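PDB 5WAB: putative beta-glucosidase from Bifidobacterium adolescentis, which hydrolyses beta-glucosidic linkages as a family 3 glycoside hydrolase and may also release terminal alpha-L-arabinopyranosyl groups from ginsenoside Rb2. Local coordinates for residues 192-198 and 225-231; 209-215 and 241-247. All blocks are in the same frame, centred on the assembly; numbering follows the deposited sequence.

Interaction 1 of 2, residues 192-198 and 225-231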
# COMPACT_ATOMS: atom_id res chain seq x y z
N GLN A 192 6.85 -1.35 15.45
CA GLN A 192 6.29 -0.46 16.45
C GLN A 192 6.65 0.92 15.96
O GLN A 192 7.70 1.46 16.34
CB GLN A 192 6.82 -0.72 17.86
CG GLN A 192 6.07 -1.80 18.67
CD GLN A 192 4.75 -1.30 19.27
OE1 GLN A 192 4.50 -0.09 19.34
NE2 GLN A 192 3.91 -2.23 19.71
N PRO A 193 5.84 1.51 15.09
CA PRO A 193 6.23 2.79 14.49
C PRO A 193 6.36 3.84 15.57
O PRO A 193 5.49 3.98 16.44
CB PRO A 193 5.09 3.09 13.52
CG PRO A 193 4.31 1.81 13.40
CD PRO A 193 4.49 1.10 14.69
N TRP A 194 7.46 4.59 15.53
CA TRP A 194 7.67 5.58 16.57
C TRP A 194 6.66 6.72 16.47
O TRP A 194 6.49 7.47 17.44
CB TRP A 194 9.12 6.08 16.52
CG TRP A 194 10.12 4.95 16.75
CD1 TRP A 194 9.84 3.69 17.20
CD2 TRP A 194 11.54 5.00 16.55
NE1 TRP A 194 11.00 2.95 17.29
CE2 TRP A 194 12.05 3.72 16.89
CE3 TRP A 194 12.43 5.98 16.11
CZ2 TRP A 194 13.41 3.42 16.82
CZ3 TRP A 194 13.77 5.68 16.03
CH2 TRP A 194 14.25 4.41 16.38
N THR A 195 5.95 6.82 15.35
CA THR A 195 5.02 7.91 15.09
C THR A 195 3.89 7.38 14.21
O THR A 195 4.11 6.52 13.35
CB THR A 195 5.74 9.09 14.44
OG1 THR A 195 6.60 9.72 15.40
CG2 THR A 195 4.77 10.12 13.91
N ILE A 196 2.67 7.87 14.46
CA ILE A 196 1.51 7.59 13.63
C ILE A 196 0.86 8.92 13.28
O ILE A 196 0.80 9.82 14.12
CB ILE A 196 0.51 6.66 14.36
CG1 ILE A 196 1.06 5.24 14.44
CG2 ILE A 196 -0.86 6.68 13.66
CD1 ILE A 196 0.10 4.26 15.04
N MET A 197 0.41 9.05 12.04
CA MET A 197 -0.31 10.24 11.59
C MET A 197 -1.79 9.91 11.43
O MET A 197 -2.14 8.98 10.70
CB MET A 197 0.24 10.76 10.27
CG MET A 197 -0.47 12.02 9.78
SD MET A 197 0.23 12.72 8.27
CE MET A 197 1.98 12.57 8.62
N CYS A 198 -2.64 10.67 12.10
CA CYS A 198 -4.07 10.48 11.97
C CYS A 198 -4.56 11.14 10.68
O CYS A 198 -3.90 12.00 10.10
CB CYS A 198 -4.82 11.05 13.17
SG CYS A 198 -5.12 12.83 13.07
N TYR A 225 0.07 -0.02 21.14
CA TYR A 225 0.93 0.94 20.46
C TYR A 225 1.71 1.76 21.48
O TYR A 225 1.14 2.33 22.41
CB TYR A 225 0.08 1.87 19.58
CG TYR A 225 0.87 2.95 18.89
CD1 TYR A 225 1.90 2.64 18.01
CD2 TYR A 225 0.58 4.29 19.11
CE1 TYR A 225 2.62 3.63 17.38
CE2 TYR A 225 1.29 5.29 18.47
CZ TYR A 225 2.31 4.95 17.62
OH TYR A 225 3.02 5.94 16.99
N GLU A 226 3.03 1.80 21.31
CA GLU A 226 3.91 2.45 22.27
C GLU A 226 4.37 3.83 21.83
O GLU A 226 5.03 4.53 22.60
CB GLU A 226 5.13 1.56 22.53
CG GLU A 226 4.80 0.18 23.06
CD GLU A 226 6.03 -0.70 23.15
OE1 GLU A 226 7.04 -0.42 22.45
OE2 GLU A 226 6.00 -1.69 23.91
N GLY A 227 4.01 4.25 20.62
CA GLY A 227 4.56 5.44 20.02
C GLY A 227 3.68 6.66 20.16
O GLY A 227 2.81 6.73 21.04
N ILE A 228 3.88 7.60 19.25
CA ILE A 228 3.23 8.91 19.27
C ILE A 228 2.23 9.00 18.13
O ILE A 228 2.37 8.34 17.10
CB ILE A 228 4.33 9.99 19.12
CG1 ILE A 228 5.14 10.09 20.40
CG2 ILE A 228 3.77 11.33 18.69
CD1 ILE A 228 4.32 9.88 21.62
N VAL A 229 1.19 9.82 18.33
CA VAL A 229 0.22 10.14 17.29
C VAL A 229 0.34 11.62 16.98
O VAL A 229 0.32 12.45 17.90
CB VAL A 229 -1.22 9.78 17.70
CG1 VAL A 229 -2.16 10.05 16.54
CG2 VAL A 229 -1.31 8.34 18.17
N MET A 230 0.50 11.95 15.71
CA MET A 230 0.48 13.32 15.26
C MET A 230 -0.67 13.52 14.29
O MET A 230 -1.15 12.57 13.66
CB MET A 230 1.80 13.71 14.58
CG MET A 230 2.11 12.90 13.34
SD MET A 230 3.71 13.34 12.67
CE MET A 230 3.43 15.05 12.37
N SER A 231 -1.09 14.76 14.14
CA SER A 231 -2.16 15.09 13.22
C SER A 231 -1.59 15.30 11.82
O SER A 231 -0.42 15.63 11.64
CB SER A 231 -2.88 16.35 13.66
OG SER A 231 -2.04 17.47 13.45

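Interaction 2 of 2, residues 209-215 and 241-247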
# COMPACT_ATOMS: atom_id res chain seq x y z
N ALA A 209 -8.41 13.11 14.65
CA ALA A 209 -7.54 13.83 15.58
C ALA A 209 -8.17 13.97 16.96
O ALA A 209 -7.46 14.28 17.92
CB ALA A 209 -7.20 15.21 15.02
N GLN A 210 -9.47 13.70 17.06
CA GLN A 210 -10.29 13.95 18.24
C GLN A 210 -10.95 12.68 18.74
O GLN A 210 -11.78 12.73 19.65
CB GLN A 210 -11.33 15.01 17.85
CG GLN A 210 -12.11 15.68 18.94
CD GLN A 210 -12.91 16.82 18.37
OE1 GLN A 210 -12.44 17.52 17.48
NE2 GLN A 210 -14.13 17.01 18.85
N ASN A 211 -10.60 11.53 18.16
CA ASN A 211 -11.30 10.27 18.36
C ASN A 211 -10.56 9.48 19.43
O ASN A 211 -9.57 8.81 19.14
CB ASN A 211 -11.38 9.50 17.04
CG ASN A 211 -12.43 8.41 17.05
OD1 ASN A 211 -12.78 7.88 18.11
ND2 ASN A 211 -12.91 8.04 15.87
N ARG A 212 -11.04 9.56 20.67
CA ARG A 212 -10.36 8.86 21.76
C ARG A 212 -10.48 7.35 21.60
O ARG A 212 -9.53 6.61 21.91
CB ARG A 212 -10.93 9.29 23.11
CG ARG A 212 -10.27 8.60 24.29
CD ARG A 212 -10.66 9.25 25.60
NE ARG A 212 -10.11 8.51 26.73
CZ ARG A 212 -8.88 8.68 27.21
NH1 ARG A 212 -8.06 9.56 26.64
NH2 ARG A 212 -8.47 7.97 28.25
N TRP A 213 -11.63 6.87 21.13
CA TRP A 213 -11.76 5.44 20.86
C TRP A 213 -10.70 4.97 19.87
O TRP A 213 -10.07 3.93 20.08
CB TRP A 213 -13.16 5.14 20.33
CG TRP A 213 -13.33 3.72 19.89
CD1 TRP A 213 -13.53 2.64 20.68
CD2 TRP A 213 -13.33 3.24 18.54
NE1 TRP A 213 -13.65 1.50 19.92
CE2 TRP A 213 -13.53 1.85 18.60
CE3 TRP A 213 -13.18 3.85 17.29
CZ2 TRP A 213 -13.58 1.05 17.45
CZ3 TRP A 213 -13.23 3.06 16.16
CH2 TRP A 213 -13.43 1.68 16.24
N LEU A 214 -10.48 5.74 18.81
CA LEU A 214 -9.51 5.34 17.80
C LEU A 214 -8.09 5.43 18.34
O LEU A 214 -7.34 4.45 18.32
CB LEU A 214 -9.69 6.22 16.56
CG LEU A 214 -8.84 5.87 15.34
CD1 LEU A 214 -9.29 4.53 14.75
CD2 LEU A 214 -8.92 6.97 14.29
N LEU A 215 -7.71 6.60 18.87
CA LEU A 215 -6.32 6.87 19.24
C LEU A 215 -5.92 6.25 20.57
O LEU A 215 -4.72 6.11 20.83
CB LEU A 215 -6.07 8.37 19.28
CG LEU A 215 -6.34 9.20 18.02
CD1 LEU A 215 -5.90 10.65 18.23
CD2 LEU A 215 -5.64 8.59 16.82
N ALA A 241 -9.40 18.94 22.97
CA ALA A 241 -10.07 17.68 22.65
C ALA A 241 -9.10 16.68 22.03
O ALA A 241 -9.14 15.49 22.36
CB ALA A 241 -11.25 17.94 21.71
N SER A 242 -8.23 17.15 21.13
CA SER A 242 -7.27 16.25 20.50
C SER A 242 -6.30 15.66 21.52
O SER A 242 -6.02 14.46 21.50
CB SER A 242 -6.49 16.98 19.40
OG SER A 242 -7.35 17.36 18.34
N LEU A 243 -5.79 16.49 22.43
CA LEU A 243 -4.86 15.98 23.43
C LEU A 243 -5.52 14.94 24.32
O LEU A 243 -4.92 13.90 24.63
CB LEU A 243 -4.32 17.13 24.29
CG LEU A 243 -3.10 16.71 25.11
CD1 LEU A 243 -1.81 17.00 24.34
CD2 LEU A 243 -3.09 17.37 26.47
N ASN A 244 -6.77 15.19 24.73
CA ASN A 244 -7.48 14.23 25.56
C ASN A 244 -7.79 12.95 24.80
O ASN A 244 -7.88 11.88 25.41
CB ASN A 244 -8.77 14.85 26.10
CG ASN A 244 -8.52 15.79 27.27
OD1 ASN A 244 -7.53 15.65 27.99
ND2 ASN A 244 -9.42 16.74 27.47
N ALA A 245 -7.93 13.03 23.48
CA ALA A 245 -8.19 11.83 22.70
C ALA A 245 -6.95 10.96 22.55
O ALA A 245 -7.08 9.76 22.27
CB ALA A 245 -8.73 12.20 21.32
N GLY A 246 -5.76 11.53 22.72
CA GLY A 246 -4.53 10.77 22.59
C GLY A 246 -3.61 11.26 21.49
O GLY A 246 -2.64 10.59 21.14
N LEU A 247 -3.90 12.44 20.95
CA LEU A 247 -3.04 13.06 19.94
C LEU A 247 -1.89 13.78 20.64
O LEU A 247 -2.10 14.76 21.37
CB LEU A 247 -3.84 14.04 19.09
CG LEU A 247 -3.06 14.55 17.88
CD1 LEU A 247 -3.35 13.67 16.66
CD2 LEU A 247 -3.37 16.01 17.61

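Interaction 1 of 2, residues 192-198 and 225-231
I196 and V229 pair as parallel neighbours, flanked by T195 with I228 and M197 with M230, and four backbone hydrogen bonds join the strands. The carbonyl of W194 accepts from I228 N, the I228 carbonyl from I196 N and I196 O from M230 N at 2.7 Å; the M230 carbonyl takes C198 N. Three CA-H...O contacts fill in between, among them V229 CA to I196 O at 3.2 Å.

A side-chain amide prolongs the ladder beyond its N-terminal end, where Q192 OE1 accepts the backbone N of E226 at 3.1 Å (158° at the hydrogen). Q192 NE2 is held by the carbonyl of G224. P193 O lies at the edge of the Y225 ring, near its plane and next to Y225 CE1.

Strands 195-198 and 228-230 are the last two of the five parallel strands in the N-terminal domain, which belongs to the TIM-barrel clan; helix 212-222 lies in the crossover between them and packs L219 on both I196 and V229.

Apolar contacts differ on the two faces. With CG1 anti to its carbonyl carbon (chi1 -72°), I196 lays CD1 over one face of the Y225 ring, a CH-pi contact 3.5 Å from the centroid. On the face of T195, M197 and M230, T195 CG2 touches M230 SD at 3.6 Å, and M197 CB lies against M230 CG.

Interaction 2 of 2, residues 209-215 and 241-247
A245 sets its methyl group against the backbone of Q210, CB lying 3.4 Å from Q210 C, and brings its CA against the CB of R212. This small side chain lets the last turn of helix 239-245 approach the start of helix 212-222 very closely, with the CA atoms of R212 and A245 just 3.8 Å apart. Nearby, the CB of A241 packs on the aliphatic part of Q210, 3.7 Å from CG. Deeper in, L215 reaches the chain beyond the helix end with CD1, which lies 4.1 Å from L247 CB and also close to the backbone N of L247.

Polar contacts across the interface are few. R212 stretches out from CG to NE, with CG anti to its own backbone N (chi1 -180°), and carries NH1 to N244 O; the bond is short, at 2.6 Å, but weak because it is bent to 128° at the hydrogen. The A245 carbonyl receives a CA-H...O contact from R212 CA and a hydrogen bond from T216 OG1. S242 OG lies near A209 O, but it is hydrogen-bonded with D236 OD1 and the D238 carbonyl.

Two helix ends meet here. N211 is the N-cap of helix 212-222, its OD1 accepting L214 N at 3.2 Å, whereas G246 closes helix 239-245 in a Schellman motif with positive phi (118°). Both helices belong to the N-terminal domain, of the TIM-barrel clan, one on each side of strand 228-230 in the chain. With one weak, bent hydrogen bond between the segments, cohesion probably comes mainly from close packing around A245, with L215 and L247 adding apolar contact, backed by bonds to residues outside the two segments.

Both contacts are largely buried within the N-terminal domain, but interaction 1 lies in its parallel sheet and interaction 2 among the helical segments and loops beside it, with the exposed R212 and partly exposed Q210 on its more open side. Their segments alternate in sequence: helix 212-222 precedes strand 228-230, and helix 239-245 follows it. Regular backbone hydrogen bonds dominate interaction 1; interaction 2 relies on methyl groups packed against backbone, with a single weak bond across. The layers touch directly, L215 CD2 meeting V229 CG1 at 3.8 Å, L247 CD1 reaching the backbone of M230 and S231, and C198 SG lying on A209 CA.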